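Local coordinates for Tle cognate immunity protein 4 C-terminal domain-containing protein (Pseudomonas aeruginosa PAO1, PDB 4R1D) that forms a complex with the type VI secretion lipase effector Tle4 and, as its cognate immunity protein, probably protects the producing bacterium from it, at residues B[29-34]-B[108-113]; B[127-132]-B[152-157]; B[134-139]-B[146-151]. All blocks are in the same frame, centred on the assembly; numbering follows the deposited sequence.

Contact 1: B[29-34]-B[108-113]; sequences YLWGDR and YRWKGK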
loop_
_atom_site.group_PDB
_atom_site.type_symbol
_atom_site.label_atom_id
_atom_site.label_comp_id
_atom_site.label_asym_id
_atom_site.label_seq_id
_atom_site.Cartn_x
_atom_site.Cartn_y
_atom_site.Cartn_z
ATOM N N TYR B 29 -4.875 -16.614 -10.968
ATOM C CA TYR B 29 -4.739 -15.389 -11.741
ATOM C C TYR B 29 -4.319 -15.718 -13.166
ATOM O O TYR B 29 -3.381 -16.491 -13.382
ATOM C CB TYR B 29 -3.690 -14.466 -11.082
ATOM C CG TYR B 29 -3.894 -14.304 -9.591
ATOM C CD1 TYR B 29 -3.396 -15.246 -8.701
ATOM C CD2 TYR B 29 -4.580 -13.209 -9.077
ATOM C CE1 TYR B 29 -3.582 -15.113 -7.334
ATOM C CE2 TYR B 29 -4.777 -13.065 -7.690
ATOM C CZ TYR B 29 -4.275 -14.020 -6.838
ATOM O OH TYR B 29 -4.451 -13.897 -5.478
ATOM N N LEU B 30 -5.015 -15.111 -14.125
ATOM C CA LEU B 30 -4.748 -15.323 -15.540
ATOM C C LEU B 30 -4.381 -13.981 -16.175
ATOM O O LEU B 30 -5.129 -13.010 -16.058
ATOM C CB LEU B 30 -6.000 -15.897 -16.204
ATOM C CG LEU B 30 -5.911 -16.367 -17.647
ATOM C CD1 LEU B 30 -4.901 -17.507 -17.792
ATOM C CD2 LEU B 30 -7.301 -16.791 -18.101
ATOM N N TRP B 31 -3.232 -13.946 -16.850
ATOM C CA TRP B 31 -2.709 -12.708 -17.413
ATOM C C TRP B 31 -2.728 -11.622 -16.339
ATOM O O TRP B 31 -2.975 -10.457 -16.617
ATOM C CB TRP B 31 -3.487 -12.305 -18.673
ATOM C CG TRP B 31 -3.375 -13.351 -19.760
ATOM C CD1 TRP B 31 -4.307 -14.292 -20.094
ATOM C CD2 TRP B 31 -2.261 -13.566 -20.631
ATOM N NE1 TRP B 31 -3.837 -15.086 -21.113
ATOM C CE2 TRP B 31 -2.583 -14.659 -21.464
ATOM C CE3 TRP B 31 -1.015 -12.947 -20.779
ATOM C CZ2 TRP B 31 -1.709 -15.140 -22.438
ATOM C CZ3 TRP B 31 -0.151 -13.421 -21.750
ATOM C CH2 TRP B 31 -0.500 -14.508 -22.566
ATOM N N GLY B 32 -2.445 -12.028 -15.103
ATOM C CA GLY B 32 -2.261 -11.089 -14.013
ATOM C C GLY B 32 -3.514 -10.712 -13.243
ATOM O O GLY B 32 -3.421 -10.101 -12.188
ATOM N N ASP B 33 -4.684 -11.086 -13.755
ATOM C CA ASP B 33 -5.952 -10.718 -13.126
ATOM C C ASP B 33 -6.638 -11.934 -12.505
ATOM O O ASP B 33 -6.623 -13.015 -13.080
ATOM C CB ASP B 33 -6.870 -10.076 -14.171
ATOM C CG ASP B 33 -6.301 -8.778 -14.718
ATOM O OD1 ASP B 33 -5.793 -7.967 -13.915
ATOM O OD2 ASP B 33 -6.348 -8.567 -15.946
ATOM N N ARG B 34 -7.246 -11.759 -11.337
ATOM C CA ARG B 34 -7.861 -12.890 -10.655
ATOM C C ARG B 34 -9.047 -13.490 -11.404
ATOM O O ARG B 34 -9.917 -12.768 -11.885
ATOM C CB ARG B 34 -8.311 -12.475 -9.260
ATOM C CG ARG B 34 -8.996 -13.597 -8.491
ATOM C CD ARG B 34 -9.084 -13.256 -7.017
ATOM N NE ARG B 34 -9.831 -14.282 -6.294
ATOM C CZ ARG B 34 -10.410 -14.097 -5.110
ATOM N NH1 ARG B 34 -10.318 -12.919 -4.502
ATOM N NH2 ARG B 34 -11.080 -15.094 -4.529
ATOM N N TYR B 108 -17.615 -18.032 -13.179
ATOM C CA TYR B 108 -16.400 -17.319 -12.796
ATOM C C TYR B 108 -16.410 -15.894 -13.311
ATOM O O TYR B 108 -16.948 -15.622 -14.386
ATOM C CB TYR B 108 -15.164 -18.039 -13.347
ATOM C CG TYR B 108 -15.100 -19.475 -12.909
ATOM C CD1 TYR B 108 -14.308 -19.864 -11.834
ATOM C CD2 TYR B 108 -15.872 -20.442 -13.548
ATOM C CE1 TYR B 108 -14.266 -21.179 -11.426
ATOM C CE2 TYR B 108 -15.844 -21.743 -13.144
ATOM C CZ TYR B 108 -15.042 -22.115 -12.090
ATOM O OH TYR B 108 -15.025 -23.437 -11.708
ATOM N N ARG B 109 -15.790 -14.996 -12.547
ATOM C CA ARG B 109 -15.588 -13.626 -12.987
ATOM C C ARG B 109 -14.093 -13.403 -13.196
ATOM O O ARG B 109 -13.294 -13.739 -12.334
ATOM C CB ARG B 109 -16.107 -12.642 -11.943
ATOM C CG ARG B 109 -15.925 -11.197 -12.352
ATOM C CD ARG B 109 -16.312 -10.242 -11.230
ATOM N NE ARG B 109 -16.564 -8.898 -11.741
ATOM C CZ ARG B 109 -16.868 -7.849 -10.980
ATOM N NH1 ARG B 109 -16.946 -7.980 -9.665
ATOM N NH2 ARG B 109 -17.094 -6.662 -11.537
ATOM N N TRP B 110 -13.722 -12.850 -14.345
ATOM C CA TRP B 110 -12.324 -12.608 -14.648
ATOM C C TRP B 110 -12.221 -11.213 -15.251
ATOM O O TRP B 110 -12.496 -11.010 -16.438
ATOM C CB TRP B 110 -11.788 -13.668 -15.610
ATOM C CG TRP B 110 -10.346 -13.439 -15.990
ATOM C CD1 TRP B 110 -9.297 -13.188 -15.144
ATOM C CD2 TRP B 110 -9.803 -13.441 -17.316
ATOM N NE1 TRP B 110 -8.123 -13.039 -15.870
ATOM C CE2 TRP B 110 -8.410 -13.187 -17.202
ATOM C CE3 TRP B 110 -10.354 -13.641 -18.587
ATOM C CZ2 TRP B 110 -7.572 -13.126 -18.309
ATOM C CZ3 TRP B 110 -9.503 -13.579 -19.697
ATOM C CH2 TRP B 110 -8.135 -13.328 -19.543
ATOM N N LYS B 111 -11.856 -10.245 -14.421
ATOM C CA LYS B 111 -11.934 -8.846 -14.828
ATOM C C LYS B 111 -10.567 -8.194 -14.802
ATOM O O LYS B 111 -9.803 -8.364 -13.854
ATOM C CB LYS B 111 -12.886 -8.077 -13.904
ATOM C CG LYS B 111 -12.976 -6.574 -14.202
ATOM C CD LYS B 111 -13.886 -5.868 -13.209
ATOM C CE LYS B 111 -13.340 -5.950 -11.795
ATOM N NZ LYS B 111 -14.158 -5.156 -10.834
ATOM N N GLY B 112 -10.257 -7.439 -15.848
ATOM C CA GLY B 112 -8.993 -6.735 -15.870
ATOM C C GLY B 112 -8.922 -5.724 -16.986
ATOM O O GLY B 112 -9.821 -5.635 -17.815
ATOM N N LYS B 113 -7.844 -4.952 -17.008
ATOM C CA LYS B 113 -7.705 -3.919 -18.031
ATOM C C LYS B 113 -7.179 -4.481 -19.342
ATOM O O LYS B 113 -6.372 -5.413 -19.362
ATOM C CB LYS B 113 -6.805 -2.791 -17.518
ATOM C CG LYS B 113 -7.434 -2.017 -16.386
ATOM C CD LYS B 113 -6.597 -0.828 -15.967
ATOM C CE LYS B 113 -5.642 -1.208 -14.855
ATOM N NZ LYS B 113 -5.027 -0.001 -14.252
HETATM O O HOH W 1 -5.099 -6.723 -17.434
HETATM O O HOH W 2 -6.226 -5.157 -14.565
HETATM O O HOH W 3 -11.629 -10.685 -11.519
#
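Trp-110 drives the edge of its indole under the turn of segment 29-34, where NE1 gives a hydrogen bond to Leu-30 O (3.0 Å) and a weak one to Asp-33 O (3.2 Å). Its CG is trans to the backbone N (chi1 178°), carrying the indole toward the turn. The first acceptor lies nearly in the ring plane, but the bond is well off straight (139° at the hydrogen). Leu-30 O also accepts from Asp-33 N, the two donors reaching it from opposite faces of the carbonyl plane. In one of the two conformers modelled for Leu-30, CD2 sits over the six-membered ring, 3.8 Å from its centroid, a CH-pi contact suited to a branched aliphatic chain. Trp-31 CD1 comes to 3.9 Å from Trp-110 CZ2. The indole packs against Ile-125, Ser-126 and Leu-129 of helix 119-132.

Further along, Asp-33 directs OD2 at Gly-112 CA (3.2 Å), on which, with no CB present, the carboxylate can lie directly. Its oxygens reach Lys-113 O and N through two waters, and OD2 makes a salt bridge to Arg-397 of the partner chain, whose side chain meets Trp-110 in a cation-pi contact. A third water joins Lys-111 N to Arg-34 O, atoms 4.1 Å apart. Trp-31 and Gly-32 form the corner of a type I' turn, the hallmark of a two-residue beta hairpin, here linking strands 23-30 and 33-38 at the interface with the partner chain.

Contact 2: B[127-132]-B[152-157]; sequences RALARN and AYIAGD
Asn-132, the last residue of helix 119-132, meets Ala-155 at the end of strand 152-155, so that a helix C-terminus abuts a small three-stranded antiparallel sheet. Strand 133-135 follows the helix without a break and pairs with 152-155, which has strand 146-149 on its other flank. The short axes of the helix segment and strand approach to 7.6 Å at 122° between their N-to-C directions.

The polar part is a single backbone hydrogen bond. Ala-155 N donates to Asn-132 O over 2.8 Å and almost straight, at 175°, although the N lies tilted from the carbonyl plane. This carbonyl comes in the last turn of the helix, and the strand takes it up. Two residues on, Tyr-153 and Arg-134 are joined by the next backbone bond, so the Asn-132 link carries the antiparallel ladder back onto the end of the helix. The phenol of Tyr-153 is engaged by Glu-144.

The apolar part lies on the buried side of the helix. Leu-129 has CG anti to its backbone N (chi1 -179°), which carries CD1 across to Ile-154, the two CD1 methyls lying 4.0 Å apart. Both residues are branched and aliphatic, as befits a place enclosed by protein: Val-99 adjoins Leu-129, and Leu-133 adjoins Ile-154. The second branch of Ile-154 is used as well, its CG2 resting 4.2 Å from Asn-132 CB.

Van der Waals contacts complete the join. The CA atoms of Asn-132 and Ala-155 are 5.0 Å apart, an ordinary spacing for paired antiparallel backbones. Asn-132 CB lies 3.5 Å from Ala-155 O, and Ala-155 CB touches Asn-132 O.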
loop_
_atom_site.group_PDB
_atom_site.type_symbol
_atom_site.label_atom_id
_atom_site.label_comp_id
_atom_site.label_asym_id
_atom_site.label_seq_id
_atom_site.Cartn_x
_atom_site.Cartn_y
_atom_site.Cartn_z
ATOM N N ARG B 127 -12.529 -15.868 -25.726
ATOM C CA ARG B 127 -13.129 -16.928 -26.541
ATOM C C ARG B 127 -12.487 -18.269 -26.210
ATOM O O ARG B 127 -13.174 -19.274 -26.000
ATOM C CB ARG B 127 -12.930 -16.665 -28.038
ATOM C CG ARG B 127 -13.218 -15.253 -28.512
ATOM C CD ARG B 127 -14.605 -15.108 -29.094
ATOM N NE ARG B 127 -14.960 -16.194 -30.006
ATOM C CZ ARG B 127 -16.203 -16.414 -30.427
ATOM N NH1 ARG B 127 -17.179 -15.613 -30.029
ATOM N NH2 ARG B 127 -16.473 -17.425 -31.241
ATOM N N ALA B 128 -11.161 -18.283 -26.186
ATOM C CA ALA B 128 -10.410 -19.506 -25.939
ATOM C C ALA B 128 -10.642 -20.011 -24.517
ATOM O O ALA B 128 -10.787 -21.210 -24.297
ATOM C CB ALA B 128 -8.919 -19.282 -26.199
ATOM N N LEU B 129 -10.681 -19.091 -23.557
ATOM C CA LEU B 129 -10.980 -19.456 -22.175
ATOM C C LEU B 129 -12.317 -20.183 -22.082
ATOM O O LEU B 129 -12.436 -21.197 -21.394
ATOM C CB LEU B 129 -11.000 -18.213 -21.269
ATOM C CG LEU B 129 -11.293 -18.484 -19.787
ATOM C CD1 LEU B 129 -10.348 -19.545 -19.219
ATOM C CD2 LEU B 129 -11.214 -17.199 -18.957
ATOM N N ALA B 130 -13.321 -19.664 -22.780
ATOM C CA ALA B 130 -14.665 -20.245 -22.707
ATOM C C ALA B 130 -14.715 -21.631 -23.352
ATOM O O ALA B 130 -15.491 -22.493 -22.936
ATOM C CB ALA B 130 -15.685 -19.319 -23.343
ATOM N N ARG B 131 -13.890 -21.842 -24.372
ATOM C CA ARG B 131 -13.747 -23.173 -24.962
ATOM C C ARG B 131 -13.037 -24.143 -24.027
ATOM O O ARG B 131 -13.368 -25.326 -23.999
ATOM C CB ARG B 131 -12.974 -23.120 -26.284
ATOM C CG ARG B 131 -13.708 -22.433 -27.422
ATOM C CD ARG B 131 -13.028 -22.695 -28.766
ATOM N NE ARG B 131 -11.687 -22.121 -28.847
ATOM C CZ ARG B 131 -11.425 -20.887 -29.268
ATOM N NH1 ARG B 131 -12.416 -20.088 -29.643
ATOM N NH2 ARG B 131 -10.172 -20.452 -29.313
ATOM N N ASN B 132 -12.063 -23.639 -23.267
ATOM C CA ASN B 132 -11.154 -24.498 -22.512
ATOM C C ASN B 132 -11.527 -24.748 -21.045
ATOM O O ASN B 132 -10.895 -25.575 -20.386
ATOM C CB ASN B 132 -9.726 -23.935 -22.555
ATOM C CG ASN B 132 -9.176 -23.798 -23.975
ATOM O OD1 ASN B 132 -9.584 -24.511 -24.897
ATOM N ND2 ASN B 132 -8.228 -22.887 -24.145
ATOM N N ALA B 152 -12.739 -26.447 -11.396
ATOM C CA ALA B 152 -12.504 -26.554 -12.821
ATOM C C ALA B 152 -11.027 -26.595 -13.171
ATOM O O ALA B 152 -10.162 -26.563 -12.295
ATOM C CB ALA B 152 -13.192 -25.395 -13.550
ATOM N N TYR B 153 -10.747 -26.688 -14.466
ATOM C CA TYR B 153 -9.397 -26.474 -14.952
ATOM C C TYR B 153 -9.417 -25.911 -16.355
ATOM O O TYR B 153 -10.324 -26.176 -17.137
ATOM C CB TYR B 153 -8.564 -27.753 -14.902
ATOM C CG TYR B 153 -9.037 -28.860 -15.820
ATOM C CD1 TYR B 153 -10.084 -29.702 -15.452
ATOM C CD2 TYR B 153 -8.411 -29.080 -17.037
ATOM C CE1 TYR B 153 -10.505 -30.724 -16.291
ATOM C CE2 TYR B 153 -8.822 -30.095 -17.876
ATOM C CZ TYR B 153 -9.864 -30.911 -17.500
ATOM O OH TYR B 153 -10.256 -31.920 -18.355
ATOM N N ILE B 154 -8.411 -25.110 -16.661
ATOM C CA ILE B 154 -8.293 -24.531 -17.981
ATOM C C ILE B 154 -7.508 -25.524 -18.817
ATOM O O ILE B 154 -6.310 -25.711 -18.617
ATOM C CB ILE B 154 -7.588 -23.167 -17.904
ATOM C CG1 ILE B 154 -8.356 -22.252 -16.950
ATOM C CG2 ILE B 154 -7.470 -22.551 -19.305
ATOM C CD1 ILE B 154 -7.638 -20.963 -16.583
ATOM N N ALA B 155 -8.200 -26.209 -19.721
ATOM C CA ALA B 155 -7.590 -27.317 -20.443
ATOM C C ALA B 155 -6.585 -26.829 -21.485
ATOM O O ALA B 155 -6.759 -25.769 -22.083
ATOM C CB ALA B 155 -8.670 -28.178 -21.105
ATOM N N GLY B 156 -5.531 -27.611 -21.691
ATOM C CA GLY B 156 -4.542 -27.295 -22.698
ATOM C C GLY B 156 -3.152 -27.161 -22.111
ATOM O O GLY B 156 -2.960 -27.226 -20.893
ATOM N N ASP B 157 -2.169 -26.991 -22.982
ATOM C CA ASP B 157 -0.797 -26.829 -22.530
ATOM C C ASP B 157 -0.084 -25.779 -23.364
ATOM O O ASP B 157 1.141 -25.785 -23.479
ATOM C CB ASP B 157 -0.049 -28.161 -22.572
ATOM C CG ASP B 157 -0.145 -28.841 -23.921
ATOM O OD1 ASP B 157 -0.504 -28.163 -24.906
ATOM O OD2 ASP B 157 0.142 -30.056 -23.995
#

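Contact 3: B[134-139]-B[146-151]; sequences RSRAPK and GFCIDH
Cys-148 places its sulfur over one face of the Arg-136 guanidinium, displaced toward the rim, with SG 3.8 Å from NE. A small, polarisable side chain fits here, since it lets the flat cation lie close to the strand; Cys-10 of strand 7-11 also packs against both residues. Next comes Ile-149, whose carbonyl O takes a hydrogen bond from Arg-136 NH2 (2.9 Å, 155°). The oxygen lies near the guanidinium plane, whereas NH2 stands well above the plane of the carbonyl. Arg-136 gets there by an unusual start, CG lying between the backbone N and the carbonyl carbon (chi1 73°), after which the chain runs straight out to NE. Further bonds from NE to Ala-152 O and from NH1 to Glu-140 O spread the buried cation over several main-chain carbonyls.

Strands 133-135 and 146-149 are the two outer strands of a three-stranded antiparallel sheet with 152-155 between them, and this arginine spans from one flank to the other. Asp-150 and His-151 form the tight connection of the 146-149/152-155 hairpin, and the Asp-150 carbonyl accepts from Tyr-108 OH.

His-151 adopts left-handed helical backbone angles, which helps the chain reverse. Its O receives Arg-136 N at 3.0 Å from above the carbonyl plane, and Ser-135 CA adds a C-H...O contact at 3.5 Å. His-151 N donates a hydrogen bond to a water, which bonds weakly to Pro-138 O. The imidazole crosses the pyrrolidine obliquely, CE1 lying 4.1 Å from Pro-138 CG, while Tyr-37 and His-106 meet the same ring.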
loop_
_atom_site.group_PDB
_atom_site.type_symbol
_atom_site.label_atom_id
_atom_site.label_comp_id
_atom_site.label_asym_id
_atom_site.label_seq_id
_atom_site.Cartn_x
_atom_site.Cartn_y
_atom_site.Cartn_z
ATOM N N ARG B 134 -12.966 -26.421 -18.202
ATOM C CA ARG B 134 -13.574 -27.734 -17.970
ATOM C C ARG B 134 -13.888 -27.910 -16.493
ATOM O O ARG B 134 -13.063 -27.604 -15.642
ATOM C CB ARG B 134 -12.613 -28.848 -18.388
ATOM C CG ARG B 134 -12.131 -28.784 -19.826
ATOM C CD ARG B 134 -13.092 -29.458 -20.795
ATOM N NE ARG B 134 -12.384 -29.955 -21.974
ATOM C CZ ARG B 134 -12.212 -29.265 -23.099
ATOM N NH1 ARG B 134 -12.707 -28.039 -23.215
ATOM N NH2 ARG B 134 -11.551 -29.806 -24.115
ATOM N N SER B 135 -15.074 -28.422 -16.182
ATOM C CA SER B 135 -15.425 -28.671 -14.785
ATOM C C SER B 135 -14.685 -29.891 -14.210
ATOM O O SER B 135 -14.307 -30.816 -14.950
ATOM C CB SER B 135 -16.936 -28.876 -14.668
ATOM O OG SER B 135 -17.343 -29.912 -15.552
ATOM N N ARG B 136 -14.481 -29.891 -12.893
ATOM C CA ARG B 136 -13.967 -31.051 -12.172
ATOM C C ARG B 136 -14.555 -31.029 -10.760
ATOM O O ARG B 136 -14.954 -29.975 -10.269
ATOM C CB ARG B 136 -12.423 -31.048 -12.112
ATOM C CG ARG B 136 -11.829 -29.999 -11.153
ATOM C CD ARG B 136 -10.290 -29.939 -11.172
ATOM N NE ARG B 136 -9.864 -28.836 -10.309
ATOM C CZ ARG B 136 -9.452 -28.972 -9.049
ATOM N NH1 ARG B 136 -9.350 -30.173 -8.501
ATOM N NH2 ARG B 136 -9.125 -27.899 -8.338
ATOM N N ALA B 137 -14.630 -32.193 -10.118
ATOM C CA ALA B 137 -15.065 -32.260 -8.728
ATOM C C ALA B 137 -13.989 -31.602 -7.877
ATOM O O ALA B 137 -12.833 -31.535 -8.295
ATOM C CB ALA B 137 -15.285 -33.719 -8.305
ATOM N N PRO B 138 -14.364 -31.098 -6.687
ATOM C CA PRO B 138 -13.437 -30.284 -5.889
ATOM C C PRO B 138 -12.074 -30.926 -5.653
ATOM O O PRO B 138 -11.078 -30.202 -5.609
ATOM C CB PRO B 138 -14.181 -30.115 -4.560
ATOM C CG PRO B 138 -15.624 -30.145 -4.948
ATOM C CD PRO B 138 -15.713 -31.139 -6.094
ATOM N N LYS B 139 -12.021 -32.247 -5.494
ATOM C CA LYS B 139 -10.749 -32.935 -5.278
ATOM C C LYS B 139 -10.350 -33.862 -6.436
ATOM O O LYS B 139 -9.420 -34.652 -6.324
ATOM C CB LYS B 139 -10.760 -33.693 -3.946
ATOM C CG LYS B 139 -11.027 -32.804 -2.729
ATOM C CD LYS B 139 -10.946 -33.618 -1.440
ATOM C CE LYS B 139 -11.940 -33.131 -0.388
ATOM N NZ LYS B 139 -13.343 -33.551 -0.689
ATOM N N GLY B 146 -3.643 -29.096 -18.069
ATOM C CA GLY B 146 -4.392 -27.879 -17.803
ATOM C C GLY B 146 -4.108 -27.267 -16.447
ATOM O O GLY B 146 -3.436 -27.876 -15.614
ATOM N N PHE B 147 -4.657 -26.072 -16.234
ATOM C CA PHE B 147 -4.419 -25.275 -15.038
ATOM C C PHE B 147 -5.639 -25.353 -14.111
ATOM O O PHE B 147 -6.706 -24.840 -14.435
ATOM C CB PHE B 147 -4.149 -23.831 -15.475
ATOM C CG PHE B 147 -3.748 -22.911 -14.353
ATOM C CD1 PHE B 147 -2.419 -22.796 -13.970
ATOM C CD2 PHE B 147 -4.695 -22.147 -13.701
ATOM C CE1 PHE B 147 -2.054 -21.937 -12.942
ATOM C CE2 PHE B 147 -4.334 -21.298 -12.678
ATOM C CZ PHE B 147 -3.017 -21.192 -12.297
ATOM N N CYS B 148 -5.484 -26.013 -12.969
ATOM C CA CYS B 148 -6.604 -26.236 -12.066
ATOM C C CYS B 148 -6.929 -25.007 -11.241
ATOM O O CYS B 148 -6.037 -24.374 -10.696
ATOM C CB CYS B 148 -6.327 -27.411 -11.132
ATOM S SG CYS B 148 -6.440 -29.047 -11.939
ATOM N N ILE B 149 -8.218 -24.697 -11.160
ATOM C CA ILE B 149 -8.721 -23.644 -10.286
ATOM C C ILE B 149 -9.891 -24.240 -9.488
ATOM O O ILE B 149 -10.122 -25.452 -9.549
ATOM C CB ILE B 149 -9.163 -22.415 -11.107
ATOM C CG1 ILE B 149 -10.351 -22.762 -12.010
ATOM C CG2 ILE B 149 -7.988 -21.900 -11.964
ATOM C CD1 ILE B 149 -10.935 -21.578 -12.755
ATOM N N ASP B 150 -10.627 -23.414 -8.744
ATOM C CA ASP B 150 -11.787 -23.913 -8.008
ATOM C C ASP B 150 -12.766 -24.587 -8.961
ATOM O O ASP B 150 -13.227 -23.963 -9.911
ATOM C CB ASP B 150 -12.537 -22.774 -7.322
ATOM C CG ASP B 150 -11.642 -21.921 -6.473
ATOM O OD1 ASP B 150 -11.465 -22.241 -5.279
ATOM O OD2 ASP B 150 -11.110 -20.935 -7.003
ATOM N N HIS B 151 -13.083 -25.854 -8.698
ATOM C CA HIS B 151 -14.155 -26.553 -9.411
ATOM C C HIS B 151 -13.934 -26.738 -10.912
ATOM O O HIS B 151 -14.845 -27.145 -11.633
ATOM C CB HIS B 151 -15.489 -25.837 -9.198
ATOM C CG HIS B 151 -15.871 -25.685 -7.760
ATOM N ND1 HIS B 151 -16.398 -26.718 -7.014
ATOM C CD2 HIS B 151 -15.808 -24.614 -6.934
ATOM C CE1 HIS B 151 -16.643 -26.291 -5.787
ATOM N NE2 HIS B 151 -16.288 -25.018 -5.710
HETATM O O HOH W 4 -12.181 -27.167 -6.417
#

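How the contacts relate
From the N terminus, contact 1 comes first, closing a 73-residue loop between the hairpin at 29-34 and strand 107-115. That strand is followed by helix 119-132, whose end opens contact 2; strand 133-135 then begins contact 3, which closes first and is nested within the 19-residue loop of contact 2. Contact 1 has closed before either opens. Tyr-108 OH lies 3.3 Å from Ala-152 CB of contact 2, and Tyr-108 also reaches the small sheet through Ile-149. The three contacts thus tie the interface hairpin, the helix and the small sheet together, and contacts 2 and 3 join segments of the N- and C-terminal family regions.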